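Local coordinates for racemase, putative (Roseobacter denitrificans, PDB 3TCS), which binds magnesium and is a putative racemase of the mandelate racemase family, possibly with hydro-lyase activity, its substrate not established, at residues P303-C308 against G329-F334; D252-E257 against I276-I281. All blocks are in the same frame, centred on the assembly; numbering follows the deposited sequence.

Contact 1: P303-C308 against G329-F334. With DAL (D-alanine), chain L.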
loop_
_atom_site.group_PDB
_atom_site.type_symbol
_atom_site.label_atom_id
_atom_site.label_comp_id
_atom_site.label_asym_id
_atom_site.label_seq_id
_atom_site.Cartn_x
_atom_site.Cartn_y
_atom_site.Cartn_z
ATOM N N PRO B 303 -10.200 16.775 -16.611
ATOM C CA PRO B 303 -9.253 17.760 -16.092
ATOM C C PRO B 303 -8.601 17.220 -14.824
ATOM O O PRO B 303 -9.105 16.272 -14.208
ATOM C CB PRO B 303 -10.136 18.970 -15.819
ATOM C CG PRO B 303 -11.404 18.336 -15.355
ATOM C CD PRO B 303 -11.588 17.190 -16.337
ATOM N N VAL B 304 -7.483 17.834 -14.448
ATOM C CA VAL B 304 -6.730 17.449 -13.267
ATOM C C VAL B 304 -6.651 18.602 -12.265
ATOM O O VAL B 304 -6.140 19.679 -12.574
ATOM C CB VAL B 304 -5.286 17.040 -13.648
ATOM C CG1 VAL B 304 -4.516 16.594 -12.400
ATOM C CG2 VAL B 304 -5.316 15.929 -14.696
ATOM N N THR B 305 -7.170 18.371 -11.067
ATOM C CA THR B 305 -7.146 19.365 -9.998
ATOM C C THR B 305 -6.510 18.622 -8.825
ATOM O O THR B 305 -7.196 18.054 -7.971
ATOM C CB THR B 305 -8.570 19.832 -9.660
ATOM O OG1 THR B 305 -9.150 20.428 -10.833
ATOM C CG2 THR B 305 -8.557 20.867 -8.526
ATOM N N PRO B 306 -5.171 18.620 -8.778
ATOM C CA PRO B 306 -4.425 17.931 -7.726
ATOM C C PRO B 306 -4.751 18.294 -6.287
ATOM O O PRO B 306 -5.251 19.380 -5.985
ATOM C CB PRO B 306 -2.965 18.246 -8.066
ATOM C CG PRO B 306 -2.997 18.524 -9.551
ATOM C CD PRO B 306 -4.257 19.336 -9.684
ATOM N N HIS B 307 -4.443 17.355 -5.405
ATOM C CA HIS B 307 -4.626 17.533 -3.977
ATOM C C HIS B 307 -3.277 17.950 -3.385
ATOM O O HIS B 307 -2.254 17.351 -3.686
ATOM C CB HIS B 307 -5.087 16.212 -3.347
ATOM C CG HIS B 307 -4.917 16.145 -1.860
ATOM N ND1 HIS B 307 -3.707 15.867 -1.259
ATOM C CD2 HIS B 307 -5.810 16.298 -0.854
ATOM C CE1 HIS B 307 -3.865 15.849 0.053
ATOM N NE2 HIS B 307 -5.131 16.107 0.325
ATOM N N CYS B 308 -3.289 19.008 -2.581
ATOM C CA CYS B 308 -2.105 19.495 -1.868
ATOM C C CYS B 308 -2.731 20.228 -0.692
ATOM O O CYS B 308 -3.327 21.290 -0.853
ATOM C CB CYS B 308 -1.211 20.404 -2.744
ATOM S SG CYS B 308 -1.967 21.627 -3.852
ATOM N N GLY B 329 -7.110 21.705 -14.048
ATOM C CA GLY B 329 -8.413 22.046 -13.515
ATOM C C GLY B 329 -8.486 23.549 -13.308
ATOM O O GLY B 329 -7.614 24.283 -13.781
ATOM N N LYS B 330 -9.493 24.007 -12.568
ATOM C CA LYS B 330 -9.716 25.433 -12.357
ATOM C C LYS B 330 -8.834 26.152 -11.346
ATOM O O LYS B 330 -8.695 27.371 -11.410
ATOM C CB LYS B 330 -11.172 25.669 -11.947
ATOM C CG LYS B 330 -12.216 25.041 -12.859
ATOM C CD LYS B 330 -13.590 25.115 -12.197
ATOM C CE LYS B 330 -14.634 24.327 -12.968
ATOM N NZ LYS B 330 -15.977 24.398 -12.317
ATOM N N TYR B 331 -8.237 25.416 -10.418
ATOM C CA TYR B 331 -7.454 26.068 -9.378
ATOM C C TYR B 331 -6.584 25.147 -8.543
ATOM O O TYR B 331 -6.754 23.928 -8.538
ATOM C CB TYR B 331 -8.409 26.838 -8.448
ATOM C CG TYR B 331 -9.819 26.247 -8.392
ATOM C CD1 TYR B 331 -10.945 27.074 -8.460
ATOM C CD2 TYR B 331 -10.023 24.868 -8.329
ATOM C CE1 TYR B 331 -12.233 26.540 -8.480
ATOM C CE2 TYR B 331 -11.315 24.319 -8.347
ATOM C CZ TYR B 331 -12.412 25.165 -8.427
ATOM O OH TYR B 331 -13.685 24.638 -8.489
ATOM N N LEU B 332 -5.655 25.773 -7.827
ATOM C CA LEU B 332 -4.712 25.104 -6.937
ATOM C C LEU B 332 -5.317 25.009 -5.537
ATOM O O LEU B 332 -5.792 26.010 -5.005
ATOM C CB LEU B 332 -3.428 25.938 -6.838
ATOM C CG LEU B 332 -2.394 25.526 -5.788
ATOM C CD1 LEU B 332 -1.465 24.486 -6.391
ATOM C CD2 LEU B 332 -1.596 26.750 -5.329
ATOM N N GLU B 333 -5.305 23.823 -4.933
ATOM C CA GLU B 333 -5.823 23.708 -3.575
ATOM C C GLU B 333 -4.849 24.479 -2.687
ATOM O O GLU B 333 -3.632 24.287 -2.769
ATOM C CB GLU B 333 -5.889 22.248 -3.126
ATOM C CG GLU B 333 -6.216 22.121 -1.641
ATOM C CD GLU B 333 -6.651 20.736 -1.227
ATOM O OE1 GLU B 333 -6.186 19.729 -1.806
ATOM O OE2 GLU B 333 -7.469 20.660 -0.295
ATOM N N PHE B 334 -5.369 25.368 -1.852
ATOM C CA PHE B 334 -4.490 26.155 -0.998
ATOM C C PHE B 334 -4.976 26.157 0.444
ATOM O O PHE B 334 -5.955 26.815 0.773
ATOM C CB PHE B 334 -4.415 27.587 -1.521
ATOM C CG PHE B 334 -3.289 28.388 -0.931
ATOM C CD1 PHE B 334 -1.991 28.249 -1.416
ATOM C CD2 PHE B 334 -3.524 29.265 0.122
ATOM C CE1 PHE B 334 -0.939 28.976 -0.857
ATOM C CE2 PHE B 334 -2.478 29.997 0.690
ATOM C CZ PHE B 334 -1.184 29.850 0.197
HETATM N N DAL L . -8.609 17.687 -0.519
HETATM C CA DAL L . -8.676 17.793 0.950
HETATM C CB DAL L . -7.517 18.626 1.479
HETATM C C DAL L . -8.613 16.431 1.555
HETATM O O DAL L . -9.441 15.621 1.290
HETATM O O HOH W 1 -11.449 21.970 -11.275
HETATM O O HOH W 2 -5.019 21.785 -7.088
#
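In both Glu333 and His307, CG stands opposite the backbone N (chi1 171° and 163°), and the glutamate chain runs on extended. The two side chains run alongside each other and both head for the bound D-alanine. Glu333 OE1 comes 3.6 Å from His307 CD2, with the carboxylate plane turned 82° from the imidazole. The same OE1 accepts a hydrogen bond from Cys308 N at 3.1 Å. The donor meets it on the anti side, tilted out of the carboxylate plane. The other oxygen, OE2, is hydrogen-bonded to Ser139 and forms a salt bridge with Lys167, so both ends of this buried carboxylate have partners. His307 is held through ND1 by a hydrogen bond with Asp280, while its CD2 edge lies 3.1 Å from the D-alanine N. Beside this pair, Cys308 SG packs on Leu332 CD1 at 3.9 Å.

Away from the ligand the segments are joined mostly through backbone and water. One water donates to Pro306 O and Tyr331 O and accepts from Glu333 N, linking the two segments where their backbones do not pair directly. A second water bridges Thr305 OG1 and Lys330 N. Thr305 CG2 sits at the edge of the Tyr331 ring. Further along, Gly329 N donates to Val304 O at 2.7 Å. Gly329 CA passes 3.2 Å from Thr305 OG1, and a beta carbon on Gly329 would run into that hydroxyl.

The loop and strand 332-335 meet in the C-terminal barrel domain of the enolase superfamily. Their ends put His307 and Glu333 into the D-alanine pocket. A histidine held by an aspartate, with a glutamate and a lysine nearby, is consistent with the active site of a mandelate racemase relative.

Contact 2: D252-E257 against I276-I281. With MG (magnesium ion), chain J; DAL (D-alanine), chain L.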
loop_
_atom_site.group_PDB
_atom_site.type_symbol
_atom_site.label_atom_id
_atom_site.label_comp_id
_atom_site.label_asym_id
_atom_site.label_seq_id
_atom_site.Cartn_x
_atom_site.Cartn_y
_atom_site.Cartn_z
ATOM N N ASP B 252 -20.025 18.497 -10.471
ATOM C CA ASP B 252 -18.819 17.694 -10.676
ATOM C C ASP B 252 -18.470 16.904 -9.410
ATOM O O ASP B 252 -18.476 17.454 -8.309
ATOM C CB ASP B 252 -17.608 18.575 -11.031
ATOM C CG ASP B 252 -17.640 19.102 -12.462
ATOM O OD1 ASP B 252 -18.289 18.488 -13.338
ATOM O OD2 ASP B 252 -16.981 20.131 -12.711
ATOM N N VAL B 253 -18.173 15.618 -9.577
ATOM C CA VAL B 253 -17.773 14.764 -8.462
ATOM C C VAL B 253 -16.290 14.487 -8.699
ATOM O O VAL B 253 -15.887 14.107 -9.800
ATOM C CB VAL B 253 -18.561 13.441 -8.436
ATOM C CG1 VAL B 253 -17.983 12.500 -7.377
ATOM C CG2 VAL B 253 -20.024 13.734 -8.125
ATOM N N THR B 254 -15.485 14.676 -7.661
ATOM C CA THR B 254 -14.042 14.523 -7.785
ATOM C C THR B 254 -13.430 13.552 -6.781
ATOM O O THR B 254 -14.057 13.194 -5.787
ATOM C CB THR B 254 -13.372 15.891 -7.590
ATOM O OG1 THR B 254 -13.328 16.197 -6.190
ATOM C CG2 THR B 254 -14.182 16.983 -8.284
ATOM N N GLY B 255 -12.196 13.133 -7.039
ATOM C CA GLY B 255 -11.538 12.223 -6.117
ATOM C C GLY B 255 -10.221 11.683 -6.640
ATOM O O GLY B 255 -9.822 11.988 -7.767
ATOM N N GLY B 256 -9.544 10.897 -5.803
ATOM C CA GLY B 256 -8.287 10.282 -6.191
ATOM C C GLY B 256 -7.082 10.598 -5.325
ATOM O O GLY B 256 -6.028 9.994 -5.510
ATOM N N GLU B 257 -7.222 11.499 -4.356
ATOM C CA GLU B 257 -6.064 11.877 -3.547
ATOM C C GLU B 257 -5.335 10.750 -2.814
ATOM O O GLU B 257 -4.119 10.831 -2.636
ATOM C CB GLU B 257 -6.430 12.987 -2.558
ATOM C CG GLU B 257 -7.329 12.563 -1.420
ATOM C CD GLU B 257 -7.829 13.755 -0.637
ATOM O OE1 GLU B 257 -8.450 14.642 -1.258
ATOM O OE2 GLU B 257 -7.597 13.808 0.589
ATOM N N ILE B 276 -13.461 14.816 -12.264
ATOM C CA ILE B 276 -12.170 15.489 -12.124
ATOM C C ILE B 276 -11.266 14.581 -11.297
ATOM O O ILE B 276 -11.690 14.066 -10.263
ATOM C CB ILE B 276 -12.322 16.840 -11.375
ATOM C CG1 ILE B 276 -13.318 17.741 -12.116
ATOM C CG2 ILE B 276 -10.960 17.517 -11.234
ATOM C CD1 ILE B 276 -13.591 19.066 -11.433
ATOM N N VAL B 277 -10.034 14.369 -11.756
ATOM C CA VAL B 277 -9.093 13.520 -11.027
ATOM C C VAL B 277 -8.242 14.397 -10.124
ATOM O O VAL B 277 -7.886 15.516 -10.499
ATOM C CB VAL B 277 -8.194 12.720 -11.994
ATOM C CG1 VAL B 277 -9.053 11.748 -12.796
ATOM C CG2 VAL B 277 -7.456 13.661 -12.921
ATOM N N GLN B 278 -7.913 13.884 -8.942
ATOM C CA GLN B 278 -7.155 14.648 -7.960
ATOM C C GLN B 278 -5.970 13.941 -7.332
ATOM O O GLN B 278 -5.946 13.694 -6.127
ATOM C CB GLN B 278 -8.094 15.104 -6.848
ATOM C CG GLN B 278 -9.265 15.918 -7.348
ATOM C CD GLN B 278 -10.088 16.463 -6.207
ATOM O OE1 GLN B 278 -10.834 15.726 -5.558
ATOM N NE2 GLN B 278 -9.943 17.756 -5.938
ATOM N N PRO B 279 -4.958 13.614 -8.139
ATOM C CA PRO B 279 -3.788 12.937 -7.582
ATOM C C PRO B 279 -3.012 13.865 -6.646
ATOM O O PRO B 279 -3.072 15.089 -6.790
ATOM C CB PRO B 279 -2.975 12.591 -8.826
ATOM C CG PRO B 279 -3.269 13.754 -9.739
ATOM C CD PRO B 279 -4.767 13.930 -9.564
ATOM N N ASP B 280 -2.320 13.279 -5.672
ATOM C CA ASP B 280 -1.462 14.048 -4.776
ATOM C C ASP B 280 -0.075 13.633 -5.270
ATOM O O ASP B 280 0.272 12.456 -5.240
ATOM C CB ASP B 280 -1.660 13.640 -3.310
ATOM C CG ASP B 280 -0.700 14.367 -2.365
ATOM O OD1 ASP B 280 0.508 14.065 -2.399
ATOM O OD2 ASP B 280 -1.149 15.246 -1.596
ATOM N N ILE B 281 0.697 14.599 -5.753
ATOM C CA ILE B 281 2.019 14.321 -6.296
ATOM C C ILE B 281 2.917 13.446 -5.430
ATOM O O ILE B 281 3.634 12.579 -5.942
ATOM C CB ILE B 281 2.763 15.638 -6.602
ATOM C CG1 ILE B 281 2.056 16.364 -7.751
ATOM C CG2 ILE B 281 4.227 15.355 -6.940
ATOM C CD1 ILE B 281 2.529 17.790 -7.959
HETATM MG MG MG J . -10.005 15.776 -0.584
HETATM N N DAL L . -8.609 17.687 -0.519
HETATM C CA DAL L . -8.676 17.793 0.950
HETATM C CB DAL L . -7.517 18.626 1.479
HETATM C C DAL L . -8.613 16.431 1.555
HETATM O O DAL L . -9.441 15.621 1.290
HETATM O O HOH W 3 -2.739 10.539 -5.180
HETATM O O HOH W 4 -11.134 14.064 -0.136
#
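Thr254 and Ile276 pair in parallel across neighbouring strands of the barrel, within the beta-alpha-beta unit of strand 252-255, helix 262-270 and strand 276-277. Gly255 and Val277 form the next bridge.

The backbone bonds are few. Gly255 N donates weakly to Ile276 O, and Gln278 N donates to Gly255 O at 2.9 Å, from above the carbonyl plane. Two CA-H...O contacts add to them: Thr254 CA to Ile276 O, and Glu257 CA to Gln278 O at 3.2 Å. At Gly256 the backbone angles call for glycine, since a beta carbon would jam against the preceding carbonyl oxygen. Beyond the strands, a water accepts from Asp280 N at 2.8 Å and lies beside Glu257 O.

Apolar packing comes from Thr254 and Ile276, which lie alongside each other. Thr254 CG2 touches Ile276 CB at 3.6 Å. Asp252 makes a separate van der Waals contact: its side chain crosses that of Ile276 at about a right angle, with OD2 3.8 Å from Ile276 CD1.

Gln278 joins backbone and side-chain contacts. Its aliphatic part lies against Gly255 O, with CB at 3.7 Å, and its amide end rests beside the Thr254 hydroxyl. An alanine here would keep CB but is likely to leave that hydroxyl without its amide neighbour and a gap where CG and the amide lay.

Metal and charge contacts belong to Glu257. Its CG lies between the backbone N and the carbonyl carbon (chi1 71°), and the extended chain carries the carboxylate into the pocket. OE2 forms a salt bridge with Lys94 of the second subunit. OE1 binds magnesium, in a sphere with Asp205, Glu231, a water and the D-alanine N. The D-alanine O completes it, 2.0 Å from the magnesium.

In the fold
The two contacts have centres about 8 Å apart in the same C-terminal barrel domain. Contact 2 comes first along the chain and closes before contact 1 opens, with helix 287-300 between them. Segment 303-308 lies next to segment 276-281: His307 N probably bonds to Pro279 O, at 3.0 Å. Contact 2 thus continues through this loop into contact 1, whose strand 332-335 pairs in parallel with strand 132-139. Both contacts reach the bound D-alanine. Contact 2 brings a metal ligand and contact 1 a histidine and a glutamate, so successive parts of the barrel supply different groups to one pocket.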